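Local coordinates for protein E3 ubiquitin ligase RavN (PDB 5MIY) that acts as an E3 ubiquitin ligase, a Legionella pneumophila effector that probably promotes transfer of ubiquitin to proteins of the host cell, at residues P7-P12 with T18-N23; L28-D33 with D99-E104. All blocks are in the same frame, centred on the assembly; numbering follows the deposited sequence.

In the fold
Interaction 1 pairs the two strands of the beta hairpin 8-11/16-19, while interaction 2 ties strand 25-32 to the loop between helix 89-96 and strand 106-107. They lie on opposite sides of the chain's centre, with centres 22 Å apart and nearest atoms about 11 Å apart. Strands 16-19 and 25-32 follow each other in sequence, so the chain passes from one contact to the other, but the two hold different elements. Interaction 1 is partly buried and combines backbone hydrogen bonds with a tyrosine packed against a threonine. Interaction 2 lies at the surface and rests on a salt bridge between side chains from distant parts of the sequence.

Interaction 1 of 2, residues P7-P12 with T18-N23; sequences PTYFDP and TVLDEN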
ATOM      1  N   PRO A   7      10.049  10.951   7.476  1.00 42.62           N
ATOM      2  CA  PRO A   7       9.925   9.797   6.571  1.00 42.90           C
ATOM      3  C   PRO A   7       8.935  10.100   5.454  1.00 46.41           C
ATOM      4  O   PRO A   7       7.840  10.605   5.704  1.00 49.10           O
ATOM      5  CB  PRO A   7       9.409   8.679   7.483  1.00 43.82           C
ATOM      6  CG  PRO A   7       9.726   9.122   8.864  1.00 47.75           C
ATOM      7  CD  PRO A   7       9.698  10.614   8.865  1.00 46.38           C
ATOM      8  N   THR A   8       9.325   9.787   4.220  1.00 46.12           N
ATOM      9  CA  THR A   8       8.457  10.001   3.069  1.00 47.98           C
ATOM     10  C   THR A   8       8.301   8.718   2.263  1.00 48.81           C
ATOM     11  O   THR A   8       9.074   7.762   2.396  1.00 49.71           O
ATOM     12  CB  THR A   8       8.976  11.109   2.138  1.00 49.66           C
ATOM     13  OG1 THR A   8      10.180  10.673   1.493  1.00 51.27           O
ATOM     14  CG2 THR A   8       9.218  12.409   2.907  1.00 46.46           C
ATOM     15  N   TYR A   9       7.272   8.716   1.420  1.00 46.60           N
ATOM     16  CA  TYR A   9       7.047   7.669   0.442  1.00 47.90           C
ATOM     17  C   TYR A   9       6.737   8.324  -0.895  1.00 47.86           C
ATOM     18  O   TYR A   9       6.188   9.428  -0.945  1.00 46.55           O
ATOM     19  CB  TYR A   9       5.894   6.738   0.855  1.00 45.32           C
ATOM     20  CG  TYR A   9       4.526   7.405   0.918  1.00 43.23           C
ATOM     21  CD1 TYR A   9       4.169   8.213   2.000  1.00 40.43           C
ATOM     22  CD2 TYR A   9       3.584   7.210  -0.101  1.00 42.40           C
ATOM     23  CE1 TYR A   9       2.916   8.814   2.066  1.00 39.11           C
ATOM     24  CE2 TYR A   9       2.332   7.798  -0.041  1.00 40.26           C
ATOM     25  CZ  TYR A   9       2.002   8.603   1.037  1.00 40.09           C
ATOM     26  OH  TYR A   9       0.757   9.198   1.084  1.00 40.64           O
ATOM     27  N   PHE A  10       7.115   7.648  -1.980  1.00 47.20           N
ATOM     28  CA  PHE A  10       6.749   8.104  -3.320  1.00 47.80           C
ATOM     29  C   PHE A  10       5.302   7.707  -3.575  1.00 48.56           C
ATOM     30  O   PHE A  10       5.009   6.549  -3.882  1.00 52.74           O
ATOM     31  CB  PHE A  10       7.668   7.513  -4.380  1.00 49.69           C
ATOM     32  CG  PHE A  10       7.429   8.072  -5.757  1.00 51.65           C
ATOM     33  CD1 PHE A  10       7.933   9.315  -6.104  1.00 53.33           C
ATOM     34  CD2 PHE A  10       6.676   7.370  -6.692  1.00 51.43           C
ATOM     35  CE1 PHE A  10       7.709   9.847  -7.367  1.00 54.17           C
ATOM     36  CE2 PHE A  10       6.453   7.892  -7.954  1.00 53.77           C
ATOM     37  CZ  PHE A  10       6.967   9.131  -8.293  1.00 54.09           C
ATOM     38  N   ASP A  11       4.395   8.668  -3.464  1.00 40.70           N
ATOM     39  CA  ASP A  11       2.974   8.373  -3.579  1.00 39.86           C
ATOM     40  C   ASP A  11       2.625   8.080  -5.029  1.00 43.66           C
ATOM     41  O   ASP A  11       2.771   8.970  -5.880  1.00 44.68           O
ATOM     42  CB  ASP A  11       2.141   9.547  -3.063  1.00 40.12           C
ATOM     43  CG  ASP A  11       0.644   9.340  -3.266  1.00 42.32           C
ATOM     44  OD1 ASP A  11       0.174   8.187  -3.179  1.00 43.92           O
ATOM     45  OD2 ASP A  11      -0.066  10.336  -3.514  1.00 45.45           O
ATOM     46  N   PRO A  12       2.163   6.872  -5.363  1.00 44.26           N
ATOM     47  CA  PRO A  12       1.804   6.607  -6.766  1.00 43.69           C
ATOM     48  C   PRO A  12       0.618   7.423  -7.233  1.00 43.23           C
ATOM     49  O   PRO A  12       0.497   7.684  -8.439  1.00 45.18           O
ATOM     50  CB  PRO A  12       1.485   5.108  -6.777  1.00 45.77           C
ATOM     51  CG  PRO A  12       1.038   4.818  -5.370  1.00 43.39           C
ATOM     52  CD  PRO A  12       1.855   5.728  -4.485  1.00 41.89           C
ATOM     53  N   THR A  18       5.970  12.141  -0.477  1.00 47.38           N
ATOM     54  CA  THR A  18       4.914  12.578   0.432  1.00 45.11           C
ATOM     55  C   THR A  18       5.279  12.199   1.863  1.00 46.04           C
ATOM     56  O   THR A  18       5.693  11.064   2.117  1.00 46.37           O
ATOM     57  CB  THR A  18       3.570  11.926   0.054  1.00 47.65           C
ATOM     58  OG1 THR A  18       3.212  12.282  -1.291  1.00 50.46           O
ATOM     59  CG2 THR A  18       2.455  12.347   1.026  1.00 43.06           C
ATOM     60  N   VAL A  19       5.096  13.140   2.798  1.00 43.97           N
ATOM     61  CA  VAL A  19       5.386  12.871   4.205  1.00 44.17           C
ATOM     62  C   VAL A  19       4.444  11.791   4.723  1.00 42.88           C
ATOM     63  O   VAL A  19       3.218  11.878   4.570  1.00 45.43           O
ATOM     64  CB  VAL A  19       5.274  14.153   5.048  1.00 43.98           C
ATOM     65  CG1 VAL A  19       5.198  13.815   6.531  1.00 44.80           C
ATOM     66  CG2 VAL A  19       6.455  15.088   4.777  1.00 40.76           C
ATOM     67  N   LEU A  20       5.020  10.765   5.347  1.00 41.10           N
ATOM     68  CA  LEU A  20       4.246   9.695   5.953  1.00 43.87           C
ATOM     69  C   LEU A  20       3.666  10.166   7.282  1.00 46.48           C
ATOM     70  O   LEU A  20       4.393  10.695   8.127  1.00 53.45           O
ATOM     71  CB  LEU A  20       5.149   8.480   6.155  1.00 42.07           C
ATOM     72  CG  LEU A  20       4.670   7.248   6.911  1.00 46.71           C
ATOM     73  CD1 LEU A  20       3.644   6.512   6.066  1.00 45.49           C
ATOM     74  CD2 LEU A  20       5.856   6.345   7.208  1.00 46.95           C
ATOM     75  N   ASP A  21       2.356   9.998   7.469  1.00 45.23           N
ATOM     76  CA  ASP A  21       1.750  10.320   8.755  1.00 48.68           C
ATOM     77  C   ASP A  21       0.661   9.301   9.061  1.00 47.18           C
ATOM     78  O   ASP A  21       0.476   8.320   8.335  1.00 46.59           O
ATOM     79  CB  ASP A  21       1.237  11.776   8.807  1.00 51.61           C
ATOM     80  CG  ASP A  21       0.147  12.085   7.775  1.00 59.74           C
ATOM     81  OD1 ASP A  21      -0.504  11.159   7.251  1.00 61.20           O
ATOM     82  OD2 ASP A  21      -0.064  13.291   7.502  1.00 62.93           O
ATOM     83  N   GLU A  22      -0.057   9.533  10.164  1.00 46.32           N
ATOM     84  CA  GLU A  22      -1.059   8.577  10.621  1.00 50.92           C
ATOM     85  C   GLU A  22      -2.240   8.456   9.667  1.00 48.09           C
ATOM     86  O   GLU A  22      -3.064   7.553   9.849  1.00 49.18           O
ATOM     87  CB  GLU A  22      -1.559   8.962  12.016  1.00 56.34           C
ATOM     88  CG  GLU A  22      -2.435  10.211  12.048  1.00 63.21           C
ATOM     89  CD  GLU A  22      -2.550  10.815  13.440  1.00 69.71           C
ATOM     90  OE1 GLU A  22      -1.790  10.398  14.343  1.00 74.81           O
ATOM     91  OE2 GLU A  22      -3.399  11.710  13.631  1.00 68.39           O
ATOM     92  N   ASN A  23      -2.346   9.331   8.666  1.00 45.25           N
ATOM     93  CA  ASN A  23      -3.423   9.275   7.685  1.00 48.16           C
ATOM     94  C   ASN A  23      -3.032   8.534   6.410  1.00 43.43           C
ATOM     95  O   ASN A  23      -3.890   8.307   5.547  1.00 44.70           O
ATOM     96  CB  ASN A  23      -3.894  10.694   7.347  1.00 53.53           C
ATOM     97  CG  ASN A  23      -4.493  11.403   8.549  1.00 59.73           C
ATOM     98  OD1 ASN A  23      -5.245  10.804   9.320  1.00 62.82           O
ATOM     99  ND2 ASN A  23      -4.153  12.678   8.723  1.00 61.60           N
TER
HETATM  100  O   HOH W   1       0.212  10.554   3.535  1.00 58.17           O
HETATM  101  O   HOH W   2       0.631  12.693  -2.206  1.00 53.15           O
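Thr8 and Tyr9 pair with Val19 and Thr18 as the strands of an antiparallel hairpin, and backbone hydrogen bonds carry the register. Tyr9 and Thr18 form a hydrogen-bonded pair: Tyr9 N gives to Thr18 O at 2.9 Å, and Thr18 N to Tyr9 O at 2.8 Å. Thr8 and Val19 make the next, non-hydrogen-bonded pair. Beyond it, Leu20 N meets Pro7 O at 2.8 Å in a nearly straight bond (173° at the hydrogen), a place open to proline, since the bond needs no N-H from it.

The apolar contacts gather round the tyrosine. With chi1 at 65°, Tyr9 CG sits between the backbone N and the carbonyl carbon, and the ring runs alongside Thr18. Thr18 CB lies over one ring face, 4.0 Å from the centroid, in a CH-pi contact offset toward the rim. The methyl CG2 reaches on toward the phenol end, 3.6 Å from Tyr9 OH. Leu20 adds an aliphatic flank, its CB near Tyr9 CD1 and its CD2 near Pro7 CB, and also packs on Leu67 and Ile68 of helix 64-68.

Water completes the polar side. One molecule sits at the ring edge, 2.9 Å from Tyr9 OH. A second donates to Asp11 OD2 and lies 2.8 Å from both that atom and Thr18 OG1, a hydroxyl also bonded to Glu16 O. Asp11 is also gripped by Ser42 OG and by the backbone N atoms of Ile13 and Met14, which should fix its rotation and probably favours the ionised carboxylate.

Thr18 thus serves both chemistries, its carbon side covering the ring and its hydroxyl joining the polar network beside Asp11.

Interaction 2 of 2, residues L28-D33 with D99-E104; sequences LVKIGD and DPDKTE
Lys30 CG stands anti to the backbone N (chi1 -172°), and the remaining torsions stay extended, carrying the ammonium group out from strand 25-32 to Asp101. The aspartate holds its CG anti to the carbonyl carbon (chi1 -71°), which turns the carboxylate toward the lysine. The two side chains meet at about a right angle.

Their meeting point is a salt bridge. Lys30 NZ gives a hydrogen bond to Asp101 OD1 at 2.9 Å, approaching on the syn side, 27° out of the carboxylate plane. Asp101 OD2 is 3.9 Å from the same nitrogen, so the grip is one-sided; that second oxygen has its own salt bridge to Lys89 NZ. Two cations therefore share the carboxylate, which probably steadies its negative charge. Lysine suits its strand position because its long aliphatic chain can span the gap from the sheet to the loop before presenting a charge.

Bonds within the loop hold its shape. Asp99 O accepts from Thr103 OG1 at 2.8 Å and from Lys102 N at 3.2 Å, the two donors arriving from opposite faces of the carbonyl plane. On its side chain, Asp99 OD2 makes a salt bridge with Lys102 NZ at 2.7 Å. Pro100 opens the short 3-10 segment 100-101, where its ring-restricted phi fits.

Beneath the surface bridge, Pro100 and Leu28 both pack on Val92 of helix 89-96 and on Phe36 of strand 35-41. Pro100 and Lys30 also touch Trp60 of strand 58-61, so the loop lies against the antiparallel sheet that holds strands 25-32, 35-41 and 58-61, beside that helix.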
ATOM      1  N   LEU A  28       0.652  -4.407   2.833  1.00 44.33           N
ATOM      2  CA  LEU A  28       1.615  -5.320   2.237  1.00 44.62           C
ATOM      3  C   LEU A  28       0.999  -6.025   1.034  1.00 45.68           C
ATOM      4  O   LEU A  28      -0.175  -6.409   1.063  1.00 46.15           O
ATOM      5  CB  LEU A  28       2.064  -6.365   3.266  1.00 46.37           C
ATOM      6  CG  LEU A  28       3.415  -7.035   3.072  1.00 50.23           C
ATOM      7  CD1 LEU A  28       4.518  -6.082   3.511  1.00 52.67           C
ATOM      8  CD2 LEU A  28       3.471  -8.346   3.874  1.00 51.10           C
ATOM      9  N   VAL A  29       1.789  -6.194  -0.027  1.00 46.50           N
ATOM     10  CA  VAL A  29       1.402  -7.068  -1.125  1.00 49.30           C
ATOM     11  C   VAL A  29       2.500  -8.107  -1.321  1.00 55.52           C
ATOM     12  O   VAL A  29       3.654  -7.915  -0.929  1.00 57.08           O
ATOM     13  CB  VAL A  29       1.124  -6.307  -2.444  1.00 46.73           C
ATOM     14  CG1 VAL A  29       0.022  -5.257  -2.243  1.00 42.09           C
ATOM     15  CG2 VAL A  29       2.397  -5.677  -2.993  1.00 45.27           C
ATOM     16  N   LYS A  30       2.113  -9.232  -1.918  1.00 57.29           N
ATOM     17  CA  LYS A  30       3.020 -10.333  -2.222  1.00 58.77           C
ATOM     18  C   LYS A  30       3.444 -10.226  -3.682  1.00 61.84           C
ATOM     19  O   LYS A  30       2.590 -10.142  -4.567  1.00 63.65           O
ATOM     20  CB  LYS A  30       2.332 -11.677  -1.963  1.00 60.22           C
ATOM     21  CG  LYS A  30       3.224 -12.921  -2.062  1.00 63.28           C
ATOM     22  CD  LYS A  30       2.501 -14.145  -1.491  1.00 65.70           C
ATOM     23  CE  LYS A  30       3.392 -15.383  -1.435  1.00 68.03           C
ATOM     24  NZ  LYS A  30       2.753 -16.483  -0.658  1.00 68.94           N
ATOM     25  N   ILE A  31       4.752 -10.210  -3.933  1.00 63.39           N
ATOM     26  CA  ILE A  31       5.268 -10.105  -5.294  1.00 66.96           C
ATOM     27  C   ILE A  31       6.029 -11.345  -5.729  1.00 72.52           C
ATOM     28  O   ILE A  31       6.537 -11.384  -6.855  1.00 71.74           O
ATOM     29  CB  ILE A  31       6.148  -8.851  -5.477  1.00 65.73           C
ATOM     30  CG1 ILE A  31       7.463  -9.003  -4.715  1.00 65.80           C
ATOM     31  CG2 ILE A  31       5.398  -7.592  -5.038  1.00 65.38           C
ATOM     32  CD1 ILE A  31       8.499  -7.980  -5.111  1.00 65.04           C
ATOM     33  N   GLY A  32       6.116 -12.358  -4.879  1.00 76.60           N
ATOM     34  CA  GLY A  32       6.792 -13.596  -5.217  1.00 82.30           C
ATOM     35  C   GLY A  32       6.751 -14.514  -4.018  1.00 87.71           C
ATOM     36  O   GLY A  32       6.183 -14.180  -2.972  1.00 89.71           O
ATOM     37  N   ASP A  33       7.358 -15.685  -4.175  1.00 88.07           N
ATOM     38  CA  ASP A  33       7.449 -16.595  -3.043  1.00 88.69           C
ATOM     39  C   ASP A  33       8.415 -16.026  -2.012  1.00 84.42           C
ATOM     40  O   ASP A  33       9.543 -15.651  -2.346  1.00 82.19           O
ATOM     41  CB  ASP A  33       7.900 -17.981  -3.487  1.00 95.72           C
ATOM     42  CG  ASP A  33       7.783 -19.000  -2.374  1.00102.69           C
ATOM     43  OD1 ASP A  33       6.643 -19.265  -1.933  1.00102.98           O
ATOM     44  OD2 ASP A  33       8.827 -19.519  -1.925  1.00105.18           O
ATOM     45  N   ASP A  99       1.995 -12.978  10.018  1.00 60.09           N
ATOM     46  CA  ASP A  99       2.390 -14.020   9.085  1.00 60.62           C
ATOM     47  C   ASP A  99       1.429 -13.959   7.908  1.00 57.98           C
ATOM     48  O   ASP A  99       0.263 -14.356   8.059  1.00 54.40           O
ATOM     49  CB  ASP A  99       2.360 -15.400   9.732  1.00 61.87           C
ATOM     50  CG  ASP A  99       3.050 -16.463   8.876  1.00 69.11           C
ATOM     51  OD1 ASP A  99       3.134 -16.290   7.638  1.00 69.92           O
ATOM     52  OD2 ASP A  99       3.517 -17.476   9.438  1.00 70.08           O
ATOM     53  N   PRO A 100       1.851 -13.468   6.742  1.00 61.36           N
ATOM     54  CA  PRO A 100       0.905 -13.333   5.625  1.00 62.26           C
ATOM     55  C   PRO A 100       0.472 -14.667   5.044  1.00 66.21           C
ATOM     56  O   PRO A 100      -0.676 -14.791   4.599  1.00 64.28           O
ATOM     57  CB  PRO A 100       1.687 -12.495   4.605  1.00 62.25           C
ATOM     58  CG  PRO A 100       3.122 -12.775   4.919  1.00 61.93           C
ATOM     59  CD  PRO A 100       3.202 -12.994   6.395  1.00 61.04           C
ATOM     60  N   ASP A 101       1.349 -15.674   5.042  1.00 67.67           N
ATOM     61  CA  ASP A 101       0.968 -16.983   4.525  1.00 69.66           C
ATOM     62  C   ASP A 101       0.065 -17.750   5.483  1.00 66.42           C
ATOM     63  O   ASP A 101      -0.410 -18.829   5.119  1.00 68.08           O
ATOM     64  CB  ASP A 101       2.216 -17.806   4.197  1.00 74.28           C
ATOM     65  CG  ASP A 101       2.951 -17.288   2.966  1.00 80.97           C
ATOM     66  OD1 ASP A 101       2.328 -16.556   2.160  1.00 85.24           O
ATOM     67  OD2 ASP A 101       4.150 -17.602   2.804  1.00 81.11           O
ATOM     68  N   LYS A 102      -0.189 -17.218   6.682  1.00 59.19           N
ATOM     69  CA  LYS A 102      -1.170 -17.775   7.604  1.00 59.76           C
ATOM     70  C   LYS A 102      -2.256 -16.770   7.983  1.00 58.57           C
ATOM     71  O   LYS A 102      -3.007 -17.011   8.937  1.00 59.22           O
ATOM     72  CB  LYS A 102      -0.474 -18.300   8.866  1.00 64.93           C
ATOM     73  CG  LYS A 102       0.781 -19.122   8.579  1.00 69.94           C
ATOM     74  CD  LYS A 102       0.762 -20.480   9.279  1.00 72.50           C
ATOM     75  CE  LYS A 102       2.125 -21.158   9.180  1.00 73.99           C
ATOM     76  NZ  LYS A 102       3.233 -20.175   9.418  1.00 74.37           N
ATOM     77  N   THR A 103      -2.375 -15.656   7.262  1.00 57.51           N
ATOM     78  CA  THR A 103      -3.426 -14.678   7.509  1.00 56.53           C
ATOM     79  C   THR A 103      -4.146 -14.410   6.197  1.00 54.60           C
ATOM     80  O   THR A 103      -3.504 -14.251   5.157  1.00 56.10           O
ATOM     81  CB  THR A 103      -2.860 -13.368   8.081  1.00 58.30           C
ATOM     82  OG1 THR A 103      -2.128 -13.646   9.283  1.00 58.94           O
ATOM     83  CG2 THR A 103      -3.981 -12.370   8.401  1.00 58.40           C
ATOM     84  N   GLU A 104      -5.466 -14.382   6.245  1.00 51.30           N
ATOM     85  CA  GLU A 104      -6.234 -14.172   5.028  1.00 54.78           C
ATOM     86  C   GLU A 104      -6.060 -12.723   4.601  1.00 54.44           C
ATOM     87  O   GLU A 104      -6.312 -11.822   5.410  1.00 54.07           O
ATOM     88  CB  GLU A 104      -7.704 -14.492   5.257  1.00 63.29           C
ATOM     89  CG  GLU A 104      -8.543 -14.479   3.991  1.00 73.06           C
ATOM     90  CD  GLU A 104      -9.680 -15.477   4.050  1.00 81.75           C
ATOM     91  OE1 GLU A 104     -10.111 -15.824   5.170  1.00 83.71           O
ATOM     92  OE2 GLU A 104     -10.131 -15.925   2.976  1.00 85.85           O
TER